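Local coordinates for protein acyltransferase (Actinoplanes teichomyceticus, PDB 4Q38) that transfers long aliphatic acyl groups from acyl-CoA to the amino sugar of teicoplanin-type glycopeptide antibiotics, at residues P113-V127 with H165-Q177. Numbering follows the deposited sequence.
Sequences PLPYEGGAAARYFHV and HRRKYGQGGMNMQ
P113 lies beside the amide of Q177, its CD 3.7 Å from Q177 NE2. That nitrogen is hydrogen-bonded to G111 O, just before 113-127. Y116 OH meets H165 NE2 at the edge of the imidazole in a short hydrogen bond of 2.5 Å; either could donate. The two rings meet rim to rim, their planes at 45°. H165 ND1 donates to Q171 O, while G173 CA and the Y169 ring cover its two faces. A water joins Y116 OH, R123 O and M174 N.

R123 packs its CG over the face of the Y116 ring. Its chain then bends at chi3 (-79°), bringing NH1 to G172 O at 2.9 Å, close to the guanidinium plane. R123 O makes a CA-H...O contact of 3.4 Å with G173 CA. The same carbonyl accepts from a second water, which also bridges H126 N and M174 O.

Y124 brings CE1 and OH against the G172-G173 backbone, with CE1 3.3 Å from G173 N. Its OH comes down on G172 CA at 3.2 Å and is hydrogen-bonded to E72 of helix 67-76, which also forms a salt bridge with R166 NH2; R166 NE pairs with D69 of the same helix.

H126 stacks on Q177, ring and amide planes only 6° apart. Q177 CG sits 3.4 Å above the ring centre in a CH-pi contact, and F125 covers the opposite face. H126 NE2 is hydrogen-bonded to P112 O. V127 CG2 closes the contact against M174 CB.

The interface lies off the ligand sites, although M176 of the same loop touches the bound decanoyl sugar. Water-bridged and glycine-rich, it packs the end of helix 157-169 and its following loop against 113-118, helix 119-123 and the start of helix 125-143, within the helical N-acyltransferase N-terminal domain.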
ATOM      1  N   PRO A 113       2.749   6.692 -12.048  1.00 29.50           N
ATOM      2  CA  PRO A 113       4.092   7.111 -11.641  1.00 30.40           C
ATOM      3  C   PRO A 113       4.638   8.139 -12.659  1.00 31.43           C
ATOM      4  O   PRO A 113       4.252   8.106 -13.828  1.00 30.28           O
ATOM      5  CB  PRO A 113       4.889   5.808 -11.714  1.00 30.40           C
ATOM      6  CG  PRO A 113       4.183   4.989 -12.739  1.00 30.92           C
ATOM      7  CD  PRO A 113       2.728   5.309 -12.574  1.00 29.58           C
ATOM      8  N   LEU A 114       5.499   9.052 -12.216  1.00 31.07           N
ATOM      9  CA  LEU A 114       6.108  10.025 -13.129  1.00 30.80           C
ATOM     10  C   LEU A 114       7.442   9.505 -13.658  1.00 29.93           C
ATOM     11  O   LEU A 114       8.243   8.970 -12.888  1.00 31.73           O
ATOM     12  CB  LEU A 114       6.291  11.387 -12.443  1.00 30.42           C
ATOM     13  CG  LEU A 114       5.039  12.161 -12.000  1.00 32.03           C
ATOM     14  CD1 LEU A 114       5.415  13.586 -11.595  1.00 30.09           C
ATOM     15  CD2 LEU A 114       3.977  12.173 -13.094  1.00 32.81           C
ATOM     16  N   PRO A 115       7.686   9.646 -14.977  1.00 29.65           N
ATOM     17  CA  PRO A 115       8.969   9.244 -15.560  1.00 29.61           C
ATOM     18  C   PRO A 115      10.148   9.880 -14.810  1.00 28.77           C
ATOM     19  O   PRO A 115      10.094  11.060 -14.478  1.00 30.12           O
ATOM     20  CB  PRO A 115       8.882   9.782 -16.989  1.00 29.92           C
ATOM     21  CG  PRO A 115       7.419   9.783 -17.302  1.00 30.91           C
ATOM     22  CD  PRO A 115       6.712  10.069 -16.005  1.00 30.17           C
ATOM     23  N   TYR A 116      11.194   9.105 -14.546  1.00 27.98           N
ATOM     24  CA  TYR A 116      12.268   9.549 -13.647  1.00 28.81           C
ATOM     25  C   TYR A 116      13.205  10.578 -14.299  1.00 29.19           C
ATOM     26  O   TYR A 116      14.086  11.118 -13.639  1.00 29.23           O
ATOM     27  CB  TYR A 116      13.060   8.357 -13.082  1.00 28.89           C
ATOM     28  CG  TYR A 116      12.308   7.525 -12.045  1.00 29.22           C
ATOM     29  CD1 TYR A 116      10.973   7.802 -11.734  1.00 28.64           C
ATOM     30  CD2 TYR A 116      12.924   6.441 -11.402  1.00 28.89           C
ATOM     31  CE1 TYR A 116      10.276   7.050 -10.794  1.00 28.87           C
ATOM     32  CE2 TYR A 116      12.232   5.677 -10.462  1.00 29.83           C
ATOM     33  CZ  TYR A 116      10.904   5.990 -10.166  1.00 30.23           C
ATOM     34  OH  TYR A 116      10.184   5.254  -9.241  1.00 30.10           O
ATOM     35  N   GLU A 117      12.990  10.855 -15.584  1.00 29.64           N
ATOM     36  CA  GLU A 117      13.686  11.952 -16.265  1.00 30.68           C
ATOM     37  C   GLU A 117      13.345  13.316 -15.655  1.00 30.80           C
ATOM     38  O   GLU A 117      14.096  14.287 -15.832  1.00 31.51           O
ATOM     39  CB  GLU A 117      13.386  11.942 -17.762  1.00 30.39           C
ATOM     40  CG  GLU A 117      14.063  10.804 -18.510  1.00 32.31           C
ATOM     41  CD  GLU A 117      13.374   9.458 -18.306  1.00 33.24           C
ATOM     42  OE1 GLU A 117      14.066   8.432 -18.403  1.00 32.17           O
ATOM     43  OE2 GLU A 117      12.150   9.429 -18.040  1.00 31.49           O
ATOM     44  N   GLY A 118      12.227  13.383 -14.926  1.00 29.43           N
ATOM     45  CA  GLY A 118      11.865  14.585 -14.165  1.00 27.50           C
ATOM     46  C   GLY A 118      12.615  14.743 -12.846  1.00 27.98           C
ATOM     47  O   GLY A 118      12.370  15.687 -12.090  1.00 29.81           O
ATOM     48  N   GLY A 119      13.514  13.809 -12.548  1.00 27.29           N
ATOM     49  CA  GLY A 119      14.378  13.927 -11.376  1.00 27.50           C
ATOM     50  C   GLY A 119      13.740  13.529 -10.056  1.00 28.77           C
ATOM     51  O   GLY A 119      12.765  12.780 -10.020  1.00 27.29           O
ATOM     52  N   ALA A 120      14.313  14.025  -8.967  1.00 27.83           N
ATOM     53  CA  ALA A 120      13.878  13.664  -7.629  1.00 29.25           C
ATOM     54  C   ALA A 120      12.414  14.060  -7.343  1.00 29.67           C
ATOM     55  O   ALA A 120      11.672  13.276  -6.751  1.00 30.26           O
ATOM     56  CB  ALA A 120      14.825  14.258  -6.599  1.00 28.91           C
ATOM     57  N   ALA A 121      11.995  15.253  -7.770  1.00 28.38           N
ATOM     58  CA  ALA A 121      10.596  15.682  -7.595  1.00 28.92           C
ATOM     59  C   ALA A 121       9.622  14.705  -8.269  1.00 28.26           C
ATOM     60  O   ALA A 121       8.526  14.444  -7.752  1.00 27.91           O
ATOM     61  CB  ALA A 121      10.388  17.090  -8.144  1.00 28.99           C
ATOM     62  N   ALA A 122      10.027  14.173  -9.417  1.00 28.00           N
ATOM     63  CA  ALA A 122       9.213  13.193 -10.141  1.00 29.03           C
ATOM     64  C   ALA A 122       9.204  11.844  -9.422  1.00 29.72           C
ATOM     65  O   ALA A 122       8.142  11.252  -9.223  1.00 28.69           O
ATOM     66  CB  ALA A 122       9.713  13.032 -11.562  1.00 30.16           C
ATOM     67  N   ARG A 123      10.389  11.366  -9.047  1.00 28.57           N
ATOM     68  CA  ARG A 123      10.524  10.109  -8.293  1.00 28.31           C
ATOM     69  C   ARG A 123       9.761  10.144  -6.968  1.00 27.74           C
ATOM     70  O   ARG A 123       9.177   9.145  -6.565  1.00 27.82           O
ATOM     71  CB  ARG A 123      12.000   9.786  -8.030  1.00 28.04           C
ATOM     72  CG  ARG A 123      12.778   9.395  -9.281  1.00 26.99           C
ATOM     73  CD  ARG A 123      14.199   8.962  -8.940  1.00 28.80           C
ATOM     74  NE  ARG A 123      15.120  10.076  -8.685  1.00 28.08           N
ATOM     75  CZ  ARG A 123      15.700  10.320  -7.512  1.00 29.28           C
ATOM     76  NH1 ARG A 123      15.446   9.551  -6.443  1.00 26.93           N
ATOM     77  NH2 ARG A 123      16.548  11.338  -7.404  1.00 28.30           N
ATOM     78  N   TYR A 124       9.775  11.289  -6.294  1.00 26.35           N
ATOM     79  CA  TYR A 124       9.113  11.405  -5.001  1.00 25.41           C
ATOM     80  C   TYR A 124       7.701  12.002  -5.088  1.00 24.38           C
ATOM     81  O   TYR A 124       7.112  12.351  -4.068  1.00 24.77           O
ATOM     82  CB  TYR A 124       9.981  12.207  -4.023  1.00 25.66           C
ATOM     83  CG  TYR A 124      11.234  11.500  -3.541  1.00 25.46           C
ATOM     84  CD1 TYR A 124      11.160  10.273  -2.871  1.00 25.67           C
ATOM     85  CD2 TYR A 124      12.494  12.079  -3.716  1.00 26.37           C
ATOM     86  CE1 TYR A 124      12.299   9.639  -2.406  1.00 26.34           C
ATOM     87  CE2 TYR A 124      13.648  11.452  -3.254  1.00 27.35           C
ATOM     88  CZ  TYR A 124      13.547  10.231  -2.603  1.00 28.28           C
ATOM     89  OH  TYR A 124      14.685   9.602  -2.139  1.00 28.94           O
ATOM     90  N   PHE A 125       7.152  12.100  -6.297  1.00 23.60           N
ATOM     91  CA  PHE A 125       5.856  12.761  -6.499  1.00 24.47           C
ATOM     92  C   PHE A 125       4.783  12.319  -5.499  1.00 23.49           C
ATOM     93  O   PHE A 125       4.129  13.136  -4.868  1.00 23.30           O
ATOM     94  CB  PHE A 125       5.347  12.568  -7.936  1.00 24.15           C
ATOM     95  CG  PHE A 125       4.004  13.205  -8.194  1.00 25.47           C
ATOM     96  CD1 PHE A 125       3.898  14.585  -8.413  1.00 25.89           C
ATOM     97  CD2 PHE A 125       2.842  12.436  -8.204  1.00 25.41           C
ATOM     98  CE1 PHE A 125       2.658  15.175  -8.633  1.00 26.28           C
ATOM     99  CE2 PHE A 125       1.600  13.020  -8.428  1.00 26.22           C
ATOM    100  CZ  PHE A 125       1.509  14.394  -8.650  1.00 26.39           C
ATOM    101  N   HIS A 126       4.600  11.015  -5.372  1.00 23.80           N
ATOM    102  CA  HIS A 126       3.523  10.480  -4.534  1.00 24.15           C
ATOM    103  C   HIS A 126       3.811  10.548  -3.067  1.00 23.86           C
ATOM    104  O   HIS A 126       2.904  10.448  -2.235  1.00 24.46           O
ATOM    105  CB  HIS A 126       3.182   9.072  -5.000  1.00 22.84           C
ATOM    106  CG  HIS A 126       2.565   9.059  -6.368  1.00 22.64           C
ATOM    107  ND1 HIS A 126       1.339   9.565  -6.605  1.00 22.96           N
ATOM    108  CD2 HIS A 126       3.064   8.634  -7.598  1.00 21.73           C
ATOM    109  CE1 HIS A 126       1.059   9.458  -7.922  1.00 22.57           C
ATOM    110  NE2 HIS A 126       2.108   8.883  -8.526  1.00 23.02           N
ATOM    111  N   VAL A 127       5.077  10.737  -2.716  1.00 23.73           N
ATOM    112  CA  VAL A 127       5.403  11.110  -1.341  1.00 22.42           C
ATOM    113  C   VAL A 127       4.861  12.517  -1.037  1.00 23.20           C
ATOM    114  O   VAL A 127       4.296  12.758   0.051  1.00 23.23           O
ATOM    115  CB  VAL A 127       6.922  11.036  -1.080  1.00 23.05           C
ATOM    116  CG1 VAL A 127       7.249  11.485   0.341  1.00 23.21           C
ATOM    117  CG2 VAL A 127       7.428   9.624  -1.321  1.00 22.99           C
ATOM    118  N   HIS A 165      10.989   0.892  -2.241  1.00 26.57           N
ATOM    119  CA  HIS A 165      11.376   1.417  -3.554  1.00 26.92           C
ATOM    120  C   HIS A 165      12.867   1.368  -3.745  1.00 26.98           C
ATOM    121  O   HIS A 165      13.355   0.892  -4.781  1.00 28.87           O
ATOM    122  CB  HIS A 165      10.851   2.836  -3.789  1.00 26.04           C
ATOM    123  CG  HIS A 165      11.164   3.367  -5.170  1.00 25.82           C
ATOM    124  ND1 HIS A 165      12.394   3.781  -5.519  1.00 24.99           N
ATOM    125  CD2 HIS A 165      10.364   3.514  -6.297  1.00 24.78           C
ATOM    126  CE1 HIS A 165      12.386   4.177  -6.802  1.00 25.35           C
ATOM    127  NE2 HIS A 165      11.144   4.021  -7.277  1.00 25.87           N
ATOM    128  N   ARG A 166      13.605   1.827  -2.738  1.00 27.90           N
ATOM    129  CA  ARG A 166      15.059   1.924  -2.828  1.00 28.64           C
ATOM    130  C   ARG A 166      15.718   0.547  -2.863  1.00 30.45           C
ATOM    131  O   ARG A 166      16.670   0.335  -3.613  1.00 29.16           O
ATOM    132  CB  ARG A 166      15.623   2.765  -1.685  1.00 28.34           C
ATOM    133  CG  ARG A 166      17.135   2.967  -1.732  1.00 30.72           C
ATOM    134  CD  ARG A 166      17.615   3.876  -0.608  1.00 30.90           C
ATOM    135  NE  ARG A 166      17.092   5.239  -0.741  1.00 31.83           N
ATOM    136  CZ  ARG A 166      17.692   6.224  -1.410  1.00 32.94           C
ATOM    137  NH1 ARG A 166      18.849   6.012  -2.039  1.00 31.03           N
ATOM    138  NH2 ARG A 166      17.125   7.425  -1.456  1.00 31.76           N
ATOM    139  N   ARG A 167      15.209  -0.386  -2.065  1.00 30.67           N
ATOM    140  CA  ARG A 167      15.716  -1.770  -2.098  1.00 33.93           C
ATOM    141  C   ARG A 167      15.505  -2.385  -3.484  1.00 32.76           C
ATOM    142  O   ARG A 167      16.394  -3.033  -4.032  1.00 34.70           O
ATOM    143  CB  ARG A 167      15.038  -2.627  -1.009  1.00 34.80           C
ATOM    144  CG  ARG A 167      15.546  -4.064  -0.897  1.00 40.83           C
ATOM    145  CD  ARG A 167      14.569  -4.951  -0.124  1.00 43.15           C
ATOM    146  NE  ARG A 167      14.044  -4.276   1.067  1.00 46.85           N
ATOM    147  CZ  ARG A 167      12.874  -4.542   1.653  1.00 49.38           C
ATOM    148  NH1 ARG A 167      12.059  -5.477   1.176  1.00 50.50           N
ATOM    149  NH2 ARG A 167      12.509  -3.851   2.725  1.00 50.34           N
ATOM    150  N   LYS A 168      14.324  -2.162  -4.046  1.00 32.97           N
ATOM    151  CA  LYS A 168      13.929  -2.776  -5.308  1.00 34.06           C
ATOM    152  C   LYS A 168      14.641  -2.191  -6.541  1.00 35.43           C
ATOM    153  O   LYS A 168      15.064  -2.937  -7.434  1.00 33.30           O
ATOM    154  CB  LYS A 168      12.409  -2.669  -5.468  1.00 34.48           C
ATOM    155  CG  LYS A 168      11.829  -3.464  -6.622  1.00 34.48           C
ATOM    156  CD  LYS A 168      10.310  -3.428  -6.592  1.00 34.38           C
ATOM    157  CE  LYS A 168       9.736  -4.244  -7.738  1.00 34.30           C
ATOM    158  NZ  LYS A 168       8.258  -4.111  -7.834  1.00 35.63           N
ATOM    159  N   TYR A 169      14.769  -0.864  -6.585  1.00 34.12           N
ATOM    160  CA  TYR A 169      15.222  -0.179  -7.798  1.00 33.57           C
ATOM    161  C   TYR A 169      16.587   0.491  -7.694  1.00 34.47           C
ATOM    162  O   TYR A 169      17.224   0.761  -8.716  1.00 36.80           O
ATOM    163  CB  TYR A 169      14.183   0.855  -8.245  1.00 32.32           C
ATOM    164  CG  TYR A 169      12.810   0.283  -8.519  1.00 32.19           C
ATOM    165  CD1 TYR A 169      12.565  -0.500  -9.648  1.00 31.57           C
ATOM    166  CD2 TYR A 169      11.752   0.545  -7.657  1.00 32.32           C
ATOM    167  CE1 TYR A 169      11.307  -1.019  -9.902  1.00 33.49           C
ATOM    168  CE2 TYR A 169      10.491   0.036  -7.898  1.00 33.46           C
ATOM    169  CZ  TYR A 169      10.272  -0.747  -9.019  1.00 33.57           C
ATOM    170  OH  TYR A 169       9.011  -1.239  -9.252  1.00 34.80           O
ATOM    171  N   GLY A 170      17.014   0.789  -6.475  1.00 33.76           N
ATOM    172  CA  GLY A 170      18.345   1.330  -6.227  1.00 35.82           C
ATOM    173  C   GLY A 170      18.430   2.832  -5.979  1.00 35.94           C
ATOM    174  O   GLY A 170      19.489   3.333  -5.602  1.00 36.04           O
ATOM    175  N   GLN A 171      17.337   3.554  -6.205  1.00 32.72           N
ATOM    176  CA  GLN A 171      17.300   4.982  -5.887  1.00 32.55           C
ATOM    177  C   GLN A 171      15.980   5.341  -5.204  1.00 32.31           C
ATOM    178  O   GLN A 171      15.073   4.513  -5.138  1.00 31.54           O
ATOM    179  CB  GLN A 171      17.552   5.851  -7.131  1.00 33.35           C
ATOM    180  CG  GLN A 171      16.379   5.978  -8.093  1.00 34.32           C
ATOM    181  CD  GLN A 171      16.128   4.709  -8.877  1.00 36.58           C
ATOM    182  OE1 GLN A 171      15.174   3.986  -8.609  1.00 36.79           O
ATOM    183  NE2 GLN A 171      16.990   4.429  -9.850  1.00 36.02           N
ATOM    184  N   GLY A 172      15.888   6.570  -4.697  1.00 30.15           N
ATOM    185  CA  GLY A 172      14.727   7.020  -3.943  1.00 28.27           C
ATOM    186  C   GLY A 172      13.464   7.120  -4.769  1.00 27.25           C
ATOM    187  O   GLY A 172      13.506   7.486  -5.944  1.00 26.37           O
ATOM    188  N   GLY A 173      12.331   6.800  -4.148  1.00 27.28           N
ATOM    189  CA  GLY A 173      11.037   6.853  -4.828  1.00 26.16           C
ATOM    190  C   GLY A 173       9.959   6.194  -3.981  1.00 26.96           C
ATOM    191  O   GLY A 173      10.223   5.751  -2.857  1.00 25.60           O
ATOM    192  N   MET A 174       8.745   6.157  -4.514  1.00 25.58           N
ATOM    193  CA  MET A 174       7.627   5.459  -3.868  1.00 25.69           C
ATOM    194  C   MET A 174       6.581   5.285  -4.958  1.00 25.06           C
ATOM    195  O   MET A 174       5.876   6.234  -5.315  1.00 25.28           O
ATOM    196  CB  MET A 174       7.075   6.254  -2.666  1.00 25.02           C
ATOM    197  CG  MET A 174       6.322   5.420  -1.626  1.00 25.26           C
ATOM    198  SD  MET A 174       4.753   4.728  -2.218  1.00 25.94           S
ATOM    199  CE  MET A 174       3.759   6.207  -2.376  1.00 24.78           C
ATOM    200  N   ASN A 175       6.507   4.074  -5.506  1.00 24.85           N
ATOM    201  CA  ASN A 175       5.601   3.800  -6.607  1.00 26.12           C
ATOM    202  C   ASN A 175       4.429   2.860  -6.247  1.00 25.94           C
ATOM    203  O   ASN A 175       3.867   2.203  -7.122  1.00 26.46           O
ATOM    204  CB  ASN A 175       6.374   3.284  -7.833  1.00 26.85           C
ATOM    205  CG  ASN A 175       6.944   1.893  -7.621  1.00 26.75           C
ATOM    206  OD1 ASN A 175       7.260   1.510  -6.507  1.00 27.57           O
ATOM    207  ND2 ASN A 175       7.083   1.139  -8.699  1.00 26.80           N
ATOM    208  N   MET A 176       4.070   2.828  -4.969  1.00 26.37           N
ATOM    209  CA  MET A 176       2.907   2.084  -4.476  1.00 26.42           C
ATOM    210  C   MET A 176       1.756   3.035  -4.108  1.00 25.86           C
ATOM    211  O   MET A 176       1.010   2.789  -3.157  1.00 23.77           O
ATOM    212  CB  MET A 176       3.306   1.220  -3.268  1.00 28.84           C
ATOM    213  CG  MET A 176       4.182   0.014  -3.604  1.00 31.98           C
ATOM    214  SD  MET A 176       3.284  -1.184  -4.614  1.00 37.09           S
ATOM    215  CE  MET A 176       2.128  -1.821  -3.410  1.00 35.98           C
ATOM    216  N   GLN A 177       1.610   4.114  -4.881  1.00 25.52           N
ATOM    217  CA  GLN A 177       0.575   5.119  -4.634  1.00 26.27           C
ATOM    218  C   GLN A 177      -0.866   4.594  -4.676  1.00 25.41           C
ATOM    219  O   GLN A 177      -1.735   5.182  -4.046  1.00 24.57           O
ATOM    220  CB  GLN A 177       0.716   6.338  -5.565  1.00 25.70           C
ATOM    221  CG  GLN A 177       0.527   6.060  -7.054  1.00 26.53           C
ATOM    222  CD  GLN A 177       1.779   5.540  -7.733  1.00 26.18           C
ATOM    223  OE1 GLN A 177       2.772   5.224  -7.080  1.00 26.40           O
ATOM    224  NE2 GLN A 177       1.740   5.459  -9.052  1.00 27.10           N
TER
HETATM  225  O   HOH W   1       8.666   6.677  -7.516  1.00 28.38           O
HETATM  226  O   HOH W   2       6.642   8.946  -5.428  1.00 23.63           O
HETATM  227  O   HOH W   3      17.634   8.718  -4.707  1.00 29.70           O